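Local atomic coordinates of Ser-thr phosphatase MSPP (Mycobacterium smegmatis, PDB entry 2JFR), a protein that probably removes phosphate groups from serine and threonine residues of proteins, as a manganese- and magnesium-binding phosphatase of the PPM (PP2C) family. Residues R212-A217 with D224-V229; D186-A191 with A195-A200; T10-G15 with E19-A24. One frame throughout, in Å; residues are numbered along the deposited sequence. Where two conformers were deposited one is given.

Contact 1: R212-A217 with D224-V229. With MN (manganese (II) ion), chain C.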
loop_
_atom_site.group_PDB
_atom_site.type_symbol
_atom_site.label_atom_id
_atom_site.label_comp_id
_atom_site.label_asym_id
_atom_site.label_seq_id
_atom_site.Cartn_x
_atom_site.Cartn_y
_atom_site.Cartn_z
ATOM N N ARG A 212 -7.552 9.419 12.090
ATOM C CA ARG A 212 -7.921 8.454 13.103
ATOM C C ARG A 212 -7.179 7.137 12.916
ATOM O O ARG A 212 -6.822 6.498 13.910
ATOM C CB ARG A 212 -9.414 8.247 13.126
ATOM C CG ARG A 212 -10.164 9.524 13.553
ATOM C CD ARG A 212 -11.603 9.252 13.810
ATOM N NE ARG A 212 -11.869 8.283 14.851
ATOM C CZ ARG A 212 -12.914 7.432 14.762
ATOM N NH1 ARG A 212 -13.807 7.313 13.781
ATOM N NH2 ARG A 212 -12.991 6.662 15.769
ATOM N N LEU A 213 -6.940 6.724 11.680
ATOM C CA LEU A 213 -6.218 5.493 11.438
ATOM C C LEU A 213 -4.813 5.522 12.006
ATOM O O LEU A 213 -4.360 4.633 12.686
ATOM C CB LEU A 213 -6.186 5.130 9.971
ATOM C CG LEU A 213 -7.511 4.607 9.406
ATOM C CD1 LEU A 213 -7.561 4.736 7.915
ATOM C CD2 LEU A 213 -7.729 3.158 9.864
ATOM N N VAL A 214 -4.089 6.624 11.724
ATOM C CA VAL A 214 -2.735 6.644 12.250
ATOM C C VAL A 214 -2.786 6.867 13.758
ATOM O O VAL A 214 -1.910 6.318 14.456
ATOM C CB VAL A 214 -1.841 7.671 11.524
ATOM C CG1 VAL A 214 -1.729 7.328 10.040
ATOM C CG2 VAL A 214 -2.341 9.079 11.707
ATOM N N GLU A 215 -3.758 7.554 14.317
ATOM C CA GLU A 215 -3.881 7.641 15.778
ATOM C C GLU A 215 -4.136 6.288 16.402
ATOM O O GLU A 215 -3.551 5.991 17.440
ATOM C CB GLU A 215 -4.980 8.621 16.135
ATOM C CG GLU A 215 -4.661 10.076 15.751
ATOM C CD GLU A 215 -5.808 11.069 15.985
ATOM O OE1 GLU A 215 -6.913 10.601 16.426
ATOM O OE2 GLU A 215 -5.690 12.324 15.786
ATOM N N VAL A 216 -5.002 5.473 15.805
ATOM C CA VAL A 216 -5.254 4.149 16.334
ATOM C C VAL A 216 -3.928 3.353 16.385
ATOM O O VAL A 216 -3.622 2.693 17.385
ATOM C CB VAL A 216 -6.316 3.443 15.504
ATOM C CG1 VAL A 216 -6.353 1.962 15.816
ATOM C CG2 VAL A 216 -7.672 4.104 15.781
ATOM N N ALA A 217 -3.183 3.392 15.321
ATOM C CA ALA A 217 -1.946 2.636 15.271
ATOM C C ALA A 217 -0.938 3.176 16.281
ATOM O O ALA A 217 -0.217 2.425 16.941
ATOM C CB ALA A 217 -1.371 2.679 13.859
ATOM N N ASP A 224 5.639 0.551 14.260
ATOM C CA ASP A 224 6.089 0.786 12.906
ATOM C C ASP A 224 5.554 2.125 12.436
ATOM O O ASP A 224 4.651 2.697 13.017
ATOM C CB ASP A 224 5.673 -0.345 11.960
ATOM C CG ASP A 224 6.333 -0.409 10.624
ATOM O OD1 ASP A 224 7.309 0.365 10.378
ATOM O OD2 ASP A 224 5.925 -1.316 9.799
ATOM N N ASN A 225 6.141 2.605 11.354
ATOM C CA ASN A 225 5.524 3.641 10.552
ATOM C C ASN A 225 4.159 3.175 10.045
ATOM O O ASN A 225 4.038 2.007 9.672
ATOM C CB ASN A 225 6.405 3.903 9.329
ATOM C CG ASN A 225 7.871 4.139 9.581
ATOM O OD1 ASN A 225 8.697 3.765 8.742
ATOM N ND2 ASN A 225 8.255 4.772 10.669
ATOM N N THR A 226 3.187 4.068 10.040
ATOM C CA THR A 226 1.872 3.774 9.465
ATOM C C THR A 226 1.526 4.829 8.458
ATOM O O THR A 226 1.583 6.023 8.770
ATOM C CB THR A 226 0.790 3.711 10.594
ATOM O OG1 THR A 226 1.123 2.649 11.482
ATOM C CG2 THR A 226 -0.579 3.431 10.002
ATOM N N THR A 227 1.125 4.410 7.285
ATOM C CA THR A 227 0.739 5.308 6.193
ATOM C C THR A 227 -0.516 4.776 5.574
ATOM O O THR A 227 -0.616 3.583 5.303
ATOM C CB THR A 227 1.884 5.392 5.189
ATOM O OG1 THR A 227 3.036 5.859 5.879
ATOM C CG2 THR A 227 1.588 6.339 4.030
ATOM N N VAL A 228 -1.465 5.660 5.324
ATOM C CA VAL A 228 -2.775 5.308 4.812
ATOM C C VAL A 228 -3.186 6.280 3.712
ATOM O O VAL A 228 -2.947 7.489 3.782
ATOM C CB VAL A 228 -3.809 5.255 5.941
ATOM C CG1 VAL A 228 -3.540 4.113 6.881
ATOM C CG2 VAL A 228 -3.911 6.576 6.705
ATOM N N VAL A 229 -3.860 5.717 2.708
ATOM C CA VAL A 229 -4.464 6.474 1.621
ATOM C C VAL A 229 -5.898 5.971 1.511
ATOM O O VAL A 229 -6.136 4.771 1.337
ATOM C CB VAL A 229 -3.728 6.257 0.314
ATOM C CG1 VAL A 229 -4.423 7.009 -0.827
ATOM C CG2 VAL A 229 -2.274 6.678 0.433
HETATM MN MN MN C . 6.170 -1.371 7.697
HETATM O O HOH W 1 8.172 -0.487 8.043
HETATM O O HOH W 2 5.344 0.573 7.661
HETATM O O HOH W 3 7.258 -3.111 7.622
#

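Contact 2: D186-A191 with A195-A200. With MN (manganese (II) ion), chain C.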
loop_
_atom_site.group_PDB
_atom_site.type_symbol
_atom_site.label_atom_id
_atom_site.label_comp_id
_atom_site.label_asym_id
_atom_site.label_seq_id
_atom_site.Cartn_x
_atom_site.Cartn_y
_atom_site.Cartn_z
ATOM N N ASP A 186 1.915 -1.880 6.406
ATOM C CA ASP A 186 1.692 -2.890 7.436
ATOM C C ASP A 186 1.686 -2.308 8.831
ATOM O O ASP A 186 1.274 -2.995 9.769
ATOM C CB ASP A 186 2.696 -4.012 7.263
ATOM C CG ASP A 186 4.154 -3.672 7.417
ATOM O OD1 ASP A 186 4.442 -2.474 7.599
ATOM O OD2 ASP A 186 4.994 -4.653 7.382
ATOM N N GLY A 187 2.104 -1.066 9.061
ATOM C CA GLY A 187 2.072 -0.535 10.396
ATOM C C GLY A 187 0.686 -0.453 10.981
ATOM O O GLY A 187 0.513 -0.530 12.192
ATOM N N LEU A 188 -0.341 -0.311 10.141
ATOM C CA LEU A 188 -1.691 -0.116 10.665
ATOM C C LEU A 188 -2.152 -1.283 11.477
ATOM O O LEU A 188 -2.756 -1.114 12.538
ATOM C CB LEU A 188 -2.647 0.111 9.482
ATOM C CG LEU A 188 -4.105 0.259 9.855
ATOM C CD1 LEU A 188 -4.322 1.449 10.802
ATOM C CD2 LEU A 188 -4.944 0.407 8.594
ATOM N N PHE A 189 -1.885 -2.525 11.031
ATOM C CA PHE A 189 -2.331 -3.744 11.667
ATOM C C PHE A 189 -1.287 -4.368 12.562
ATOM O O PHE A 189 -1.365 -5.513 12.971
ATOM C CB PHE A 189 -2.908 -4.735 10.642
ATOM C CG PHE A 189 -4.347 -4.495 10.274
ATOM C CD1 PHE A 189 -5.360 -5.253 10.879
ATOM C CD2 PHE A 189 -4.687 -3.559 9.318
ATOM C CE1 PHE A 189 -6.670 -5.069 10.539
ATOM C CE2 PHE A 189 -5.996 -3.371 8.974
ATOM C CZ PHE A 189 -7.001 -4.124 9.578
ATOM N N ALA A 190 -0.258 -3.607 12.954
ATOM C CA ALA A 190 0.787 -4.168 13.824
ATOM C C ALA A 190 0.252 -4.621 15.152
ATOM O O ALA A 190 0.829 -5.548 15.737
ATOM C CB ALA A 190 1.870 -3.129 14.048
ATOM N N ALA A 191 -0.743 -3.908 15.718
ATOM C CA ALA A 191 -1.116 -4.112 17.102
ATOM C C ALA A 191 -2.559 -3.812 17.463
ATOM O O ALA A 191 -3.072 -4.425 18.379
ATOM C CB ALA A 191 -0.214 -3.248 18.029
ATOM N N ALA A 195 -11.508 -3.892 15.490
ATOM C CA ALA A 195 -12.712 -3.138 15.504
ATOM C C ALA A 195 -12.437 -1.653 15.522
ATOM O O ALA A 195 -13.116 -0.858 14.876
ATOM C CB ALA A 195 -13.579 -3.511 16.731
ATOM N N LEU A 196 -11.398 -1.287 16.267
ATOM C CA LEU A 196 -11.118 0.161 16.284
ATOM C C LEU A 196 -10.476 0.643 15.001
ATOM O O LEU A 196 -10.742 1.761 14.551
ATOM C CB LEU A 196 -10.311 0.329 17.564
ATOM C CG LEU A 196 -10.060 1.806 17.827
ATOM C CD1 LEU A 196 -11.341 2.529 18.170
ATOM C CD2 LEU A 196 -9.061 1.889 18.969
ATOM N N ILE A 197 -9.687 -0.209 14.328
ATOM C CA ILE A 197 -9.219 0.114 12.978
ATOM C C ILE A 197 -10.401 0.338 12.059
ATOM O O ILE A 197 -10.433 1.308 11.305
ATOM C CB ILE A 197 -8.269 -0.959 12.424
ATOM C CG1 ILE A 197 -6.979 -1.029 13.262
ATOM C CG2 ILE A 197 -7.976 -0.696 10.962
ATOM C CD1 ILE A 197 -6.120 -2.227 12.935
ATOM N N VAL A 198 -11.380 -0.563 12.088
ATOM C CA VAL A 198 -12.538 -0.429 11.225
ATOM C C VAL A 198 -13.331 0.795 11.569
ATOM O O VAL A 198 -13.815 1.500 10.671
ATOM C CB VAL A 198 -13.380 -1.711 11.268
ATOM C CG1 VAL A 198 -14.672 -1.480 10.456
ATOM C CG2 VAL A 198 -12.575 -2.891 10.731
ATOM N N ASP A 199 -13.480 1.088 12.869
ATOM C CA ASP A 199 -14.183 2.333 13.294
ATOM C C ASP A 199 -13.493 3.591 12.666
ATOM O O ASP A 199 -14.123 4.468 12.110
ATOM C CB ASP A 199 -14.209 2.403 14.812
ATOM C CG ASP A 199 -14.669 3.688 15.397
ATOM O OD1 ASP A 199 -15.880 3.878 15.184
ATOM O OD2 ASP A 199 -13.928 4.443 16.103
ATOM N N ALA A 200 -12.157 3.609 12.759
ATOM C CA ALA A 200 -11.441 4.729 12.147
ATOM C C ALA A 200 -11.633 4.748 10.644
ATOM O O ALA A 200 -11.849 5.801 10.021
ATOM C CB ALA A 200 -9.960 4.619 12.527
HETATM MN MN MN C . 6.170 -1.371 7.697
HETATM O O HOH W 1 8.172 -0.487 8.043
HETATM O O HOH W 3 7.258 -3.111 7.622
HETATM O O HOH W 2 5.344 0.573 7.661
#

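Contact 3: T10-G15 with E19-A24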
loop_
_atom_site.group_PDB
_atom_site.type_symbol
_atom_site.label_atom_id
_atom_site.label_comp_id
_atom_site.label_asym_id
_atom_site.label_seq_id
_atom_site.Cartn_x
_atom_site.Cartn_y
_atom_site.Cartn_z
ATOM N N THR A 10 -4.698 11.347 2.630
ATOM C CA THR A 10 -3.544 10.544 3.035
ATOM C C THR A 10 -3.081 10.989 4.414
ATOM O O THR A 10 -3.252 12.152 4.808
ATOM C CB THR A 10 -2.374 10.658 2.090
ATOM O OG1 THR A 10 -1.699 11.912 2.188
ATOM C CG2 THR A 10 -2.795 10.489 0.620
ATOM N N ALA A 11 -2.418 10.080 5.108
ATOM C CA ALA A 11 -1.727 10.429 6.356
ATOM C C ALA A 11 -0.553 9.473 6.510
ATOM O O ALA A 11 -0.612 8.314 6.100
ATOM C CB ALA A 11 -2.608 10.355 7.579
ATOM N N THR A 12 0.476 9.969 7.167
ATOM C CA THR A 12 1.601 9.128 7.496
ATOM C C THR A 12 2.072 9.511 8.857
ATOM O O THR A 12 2.074 10.665 9.264
ATOM C CB THR A 12 2.690 9.290 6.390
ATOM O OG1 THR A 12 3.779 8.325 6.582
ATOM C CG2 THR A 12 3.355 10.678 6.368
ATOM N N ASP A 13 2.557 8.539 9.598
ATOM C CA ASP A 13 2.940 8.662 11.004
ATOM C C ASP A 13 4.242 7.871 11.210
ATOM O O ASP A 13 4.260 6.653 10.982
ATOM C CB ASP A 13 1.888 8.142 11.961
ATOM C CG ASP A 13 2.362 8.348 13.373
ATOM O OD1 ASP A 13 3.186 9.291 13.573
ATOM O OD2 ASP A 13 2.041 7.520 14.246
ATOM N N GLN A 14 5.311 8.521 11.638
ATOM C CA GLN A 14 6.530 7.808 11.931
ATOM C C GLN A 14 6.353 6.844 13.089
ATOM O O GLN A 14 6.938 5.742 13.091
ATOM C CB GLN A 14 7.637 8.806 12.243
ATOM C CG GLN A 14 8.977 8.185 12.519
ATOM C CD GLN A 14 10.059 9.209 12.658
ATOM O OE1 GLN A 14 9.968 10.351 12.237
ATOM N NE2 GLN A 14 11.138 8.805 13.292
ATOM N N GLY A 15 5.615 7.248 14.091
ATOM C CA GLY A 15 5.476 6.557 15.341
ATOM C C GLY A 15 6.631 6.847 16.238
ATOM O O GLY A 15 7.618 7.499 15.869
ATOM N N GLU A 19 13.252 5.074 13.967
ATOM C CA GLU A 19 14.067 6.259 13.871
ATOM C C GLU A 19 13.917 7.026 12.569
ATOM O O GLU A 19 14.334 8.205 12.507
ATOM C CB GLU A 19 15.558 5.876 14.069
ATOM C CG GLU A 19 15.822 5.331 15.434
ATOM C CD GLU A 19 17.257 4.982 15.694
ATOM O OE1 GLU A 19 17.896 4.372 14.765
ATOM O OE2 GLU A 19 17.768 5.363 16.800
ATOM N N ASN A 20 13.257 6.436 11.588
ATOM C CA ASN A 20 12.960 7.082 10.348
ATOM C C ASN A 20 11.521 6.683 9.959
ATOM O O ASN A 20 11.077 5.599 10.304
ATOM C CB ASN A 20 13.894 6.711 9.210
ATOM C CG ASN A 20 15.259 7.284 9.368
ATOM O OD1 ASN A 20 16.119 6.710 9.991
ATOM N ND2 ASN A 20 15.488 8.450 8.844
ATOM N N ASN A 21 10.900 7.551 9.178
ATOM C CA ASN A 21 9.669 7.187 8.465
ATOM C C ASN A 21 10.107 6.775 7.067
ATOM O O ASN A 21 10.443 7.588 6.219
ATOM C CB ASN A 21 8.681 8.318 8.435
ATOM C CG ASN A 21 7.361 7.809 7.916
ATOM O OD1 ASN A 21 7.245 6.714 7.393
ATOM N ND2 ASN A 21 6.324 8.624 8.114
ATOM N N GLN A 22 10.157 5.461 6.847
ATOM C CA GLN A 22 10.561 4.922 5.562
ATOM C C GLN A 22 9.354 4.576 4.696
ATOM O O GLN A 22 9.533 3.973 3.621
ATOM C CB GLN A 22 11.469 3.714 5.706
ATOM C CG GLN A 22 12.682 4.027 6.567
ATOM C CD GLN A 22 13.680 2.877 6.571
ATOM O OE1 GLN A 22 13.287 1.706 6.617
ATOM N NE2 GLN A 22 14.935 3.195 6.518
ATOM N N ASP A 23 8.160 4.943 5.103
ATOM C CA ASP A 23 6.997 4.823 4.227
ATOM C C ASP A 23 6.908 6.081 3.362
ATOM O O ASP A 23 7.458 7.148 3.681
ATOM C CB ASP A 23 5.711 4.778 5.067
ATOM C CG ASP A 23 5.359 3.521 5.825
ATOM O OD1 ASP A 23 6.083 2.502 5.748
ATOM O OD2 ASP A 23 4.302 3.585 6.528
ATOM N N ALA A 24 6.189 5.954 2.265
ATOM C CA ALA A 24 5.887 7.059 1.365
ATOM C C ALA A 24 4.496 6.811 0.802
ATOM O O ALA A 24 4.054 5.676 0.697
ATOM C CB ALA A 24 6.921 7.193 0.284
HETATM O O HOH W 4 5.884 9.133 4.912
#

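Contact 1: R212-A217 with D224-V229
Thr226 turns its branches so that OG1 stands beside its own backbone N and CG2 opposite that N (chi1 -62°), and both branches then meet the methyl of Ala217. The hydroxyl lies closer, with Thr226 OG1 3.4 Å from Ala217 CB, while the threonine's other branch, CG2, touches the same Ala217 CB at 4.0 Å. In Val228, CG1 stands beside the backbone N (chi1 -68°) and CG2 between N and the carbonyl carbon, and the two methyls go to different helix residues. One branch goes to Leu213, where CB and CD1 each stand 4.2 Å from Val228 CG1. The other goes to Val214, in the conformer described here, whose CG1 lies 4.1 Å from Val228 CG2. Val214 CG1 also lies 3.8 Å from Thr226 O. The result is a largely apolar layer between helix 206-219 and strand 226-233, which run nearly antiparallel at 157° with their segment axes 8.4 Å apart.

The other end of the segment, Asp224, serves the manganese. Asp224 OD2 binds the ion at 2.1 Å, together with Asp36 and Asp186, and OD1 lies near a manganese-bound water to which it may be hydrogen-bonded. A second metal-bound water donates to Asn225 O, so the backbone here is tied to the metal's first shell as well.

Thr227 points to the opposite side of the strand, where its OG1 is hydrogen-bonded to Asp23 and Thr12. The strand runs between two neighbours of its antiparallel sheet: Thr226 and Val228 pair through backbone bonds with Asp13 and Ala11 of strand 5-13, Val229 with Ile183 of strand 180-184. Helix 206-219 packs along one face of this sheet, with Val214 also touching Ala11 and Leu213 packing against helix 194-201.

Contact 2: D186-A191 with A195-A200
Ile197 points its end methyl at the middle of one face of the Phe189 ring: CD1 sits 3.7 Å from the ring centroid, only 10° off the ring normal, which makes this a CH-pi contact. The other branch of the isoleucine drifts toward the far end of the ring, where CG2 is 3.8 Å from Phe189 CZ. With CG1 opposite its carbonyl carbon (chi1 -64°), Ile197 sends both branches out from helix 194-201 together, and each finds a second partner in Leu188. Ile197 CG2 meets the leucine at 4.0 Å from Leu188 CD2, the two side chains lying alongside each other head to tail, while Ile197 CD1 comes to 3.6 Å from Leu188 O. A single helix residue thus plugs into the notch between two successive loop residues.

The loop that forms this notch starts at the metal site. In the conformer described, Asp186 holds manganese through OD1 and a magnesium ion through OD2, bridging the two, and the chain turns from there through Gly187 to the apolar pair.

Around the contact, the Phe189 ring also meets that of Tyr116 on strand 115-119, and Met123 of strand 122-125 touches Phe189 and Ile197. Leu188 packs against Leu213, so that helix 206-219 borders the leucine while helix 194-201 supplies the isoleucine.

Contact 3: T10-G15 with E19-A24
Gln14 leans along Asn21 where the chain crosses from one sheet of the PP2C beta-sandwich to the other, between strands 5-13 and 23-28, and Asn21 shapes the returning limb with an Asx turn. The glutamine leaves the backbone with CG opposite its N (chi1 -178°) and stays extended, which carries it alongside the returning chain. At its base, Gln14 CB lies 4.0 Å from Asn21 CB. Next, CG passes over the peptide between Asn20 and Asn21, with Gln14 CG 3.9 Å from Asn21 N, and CD remains over the same link. At the tip, Gln14 NE2 is 3.3 Å from Glu19 O and donates a hydrogen bond to Arg18 O, tying the side chain to the connection between the two limbs.

On the strand side of Asn21 stands Thr12. Thr12 OG1 lies 3.0 Å from Asn21 ND2; its clear protein partner is Thr227 OG1 of strand 226-233. A water joins the same hydroxyl to the second limb, 2.8 Å from Thr12 OG1, and donates to Asp23 O. Asp23 itself carries its carboxylate to Ser185 as well as to Thr227, and its side chain lies about 4 Å, between nearest atoms, from a magnesium ion and from the manganese.

The side-chain oxygen of Asn21 is held by its own chain: Asp23 N donates to Asn21 OD1 at 3.0 Å, tilted 30° from the carbonyl plane.

Overall arrangement
Along the chain the contacts follow in series, contact 3 first, then contact 2, then contact 1. Contact 1 lies between the others in space: its centre is about 8 Å from each, while contacts 2 and 3 have centres about 15 Å apart and do not touch, their nearest atoms being about 6 Å apart. Contacts 1 and 3 share one antiparallel sheet through neighbouring strands 226-233 and 5-13, and contact 3 continues to the second sheet. Helices 194-201 and 206-219, consecutive in the chain, join contacts 2 and 1. Asp186 and Asp224 bring these two contacts to one manganese ion, so sheet and helix packing converge on the metal centre.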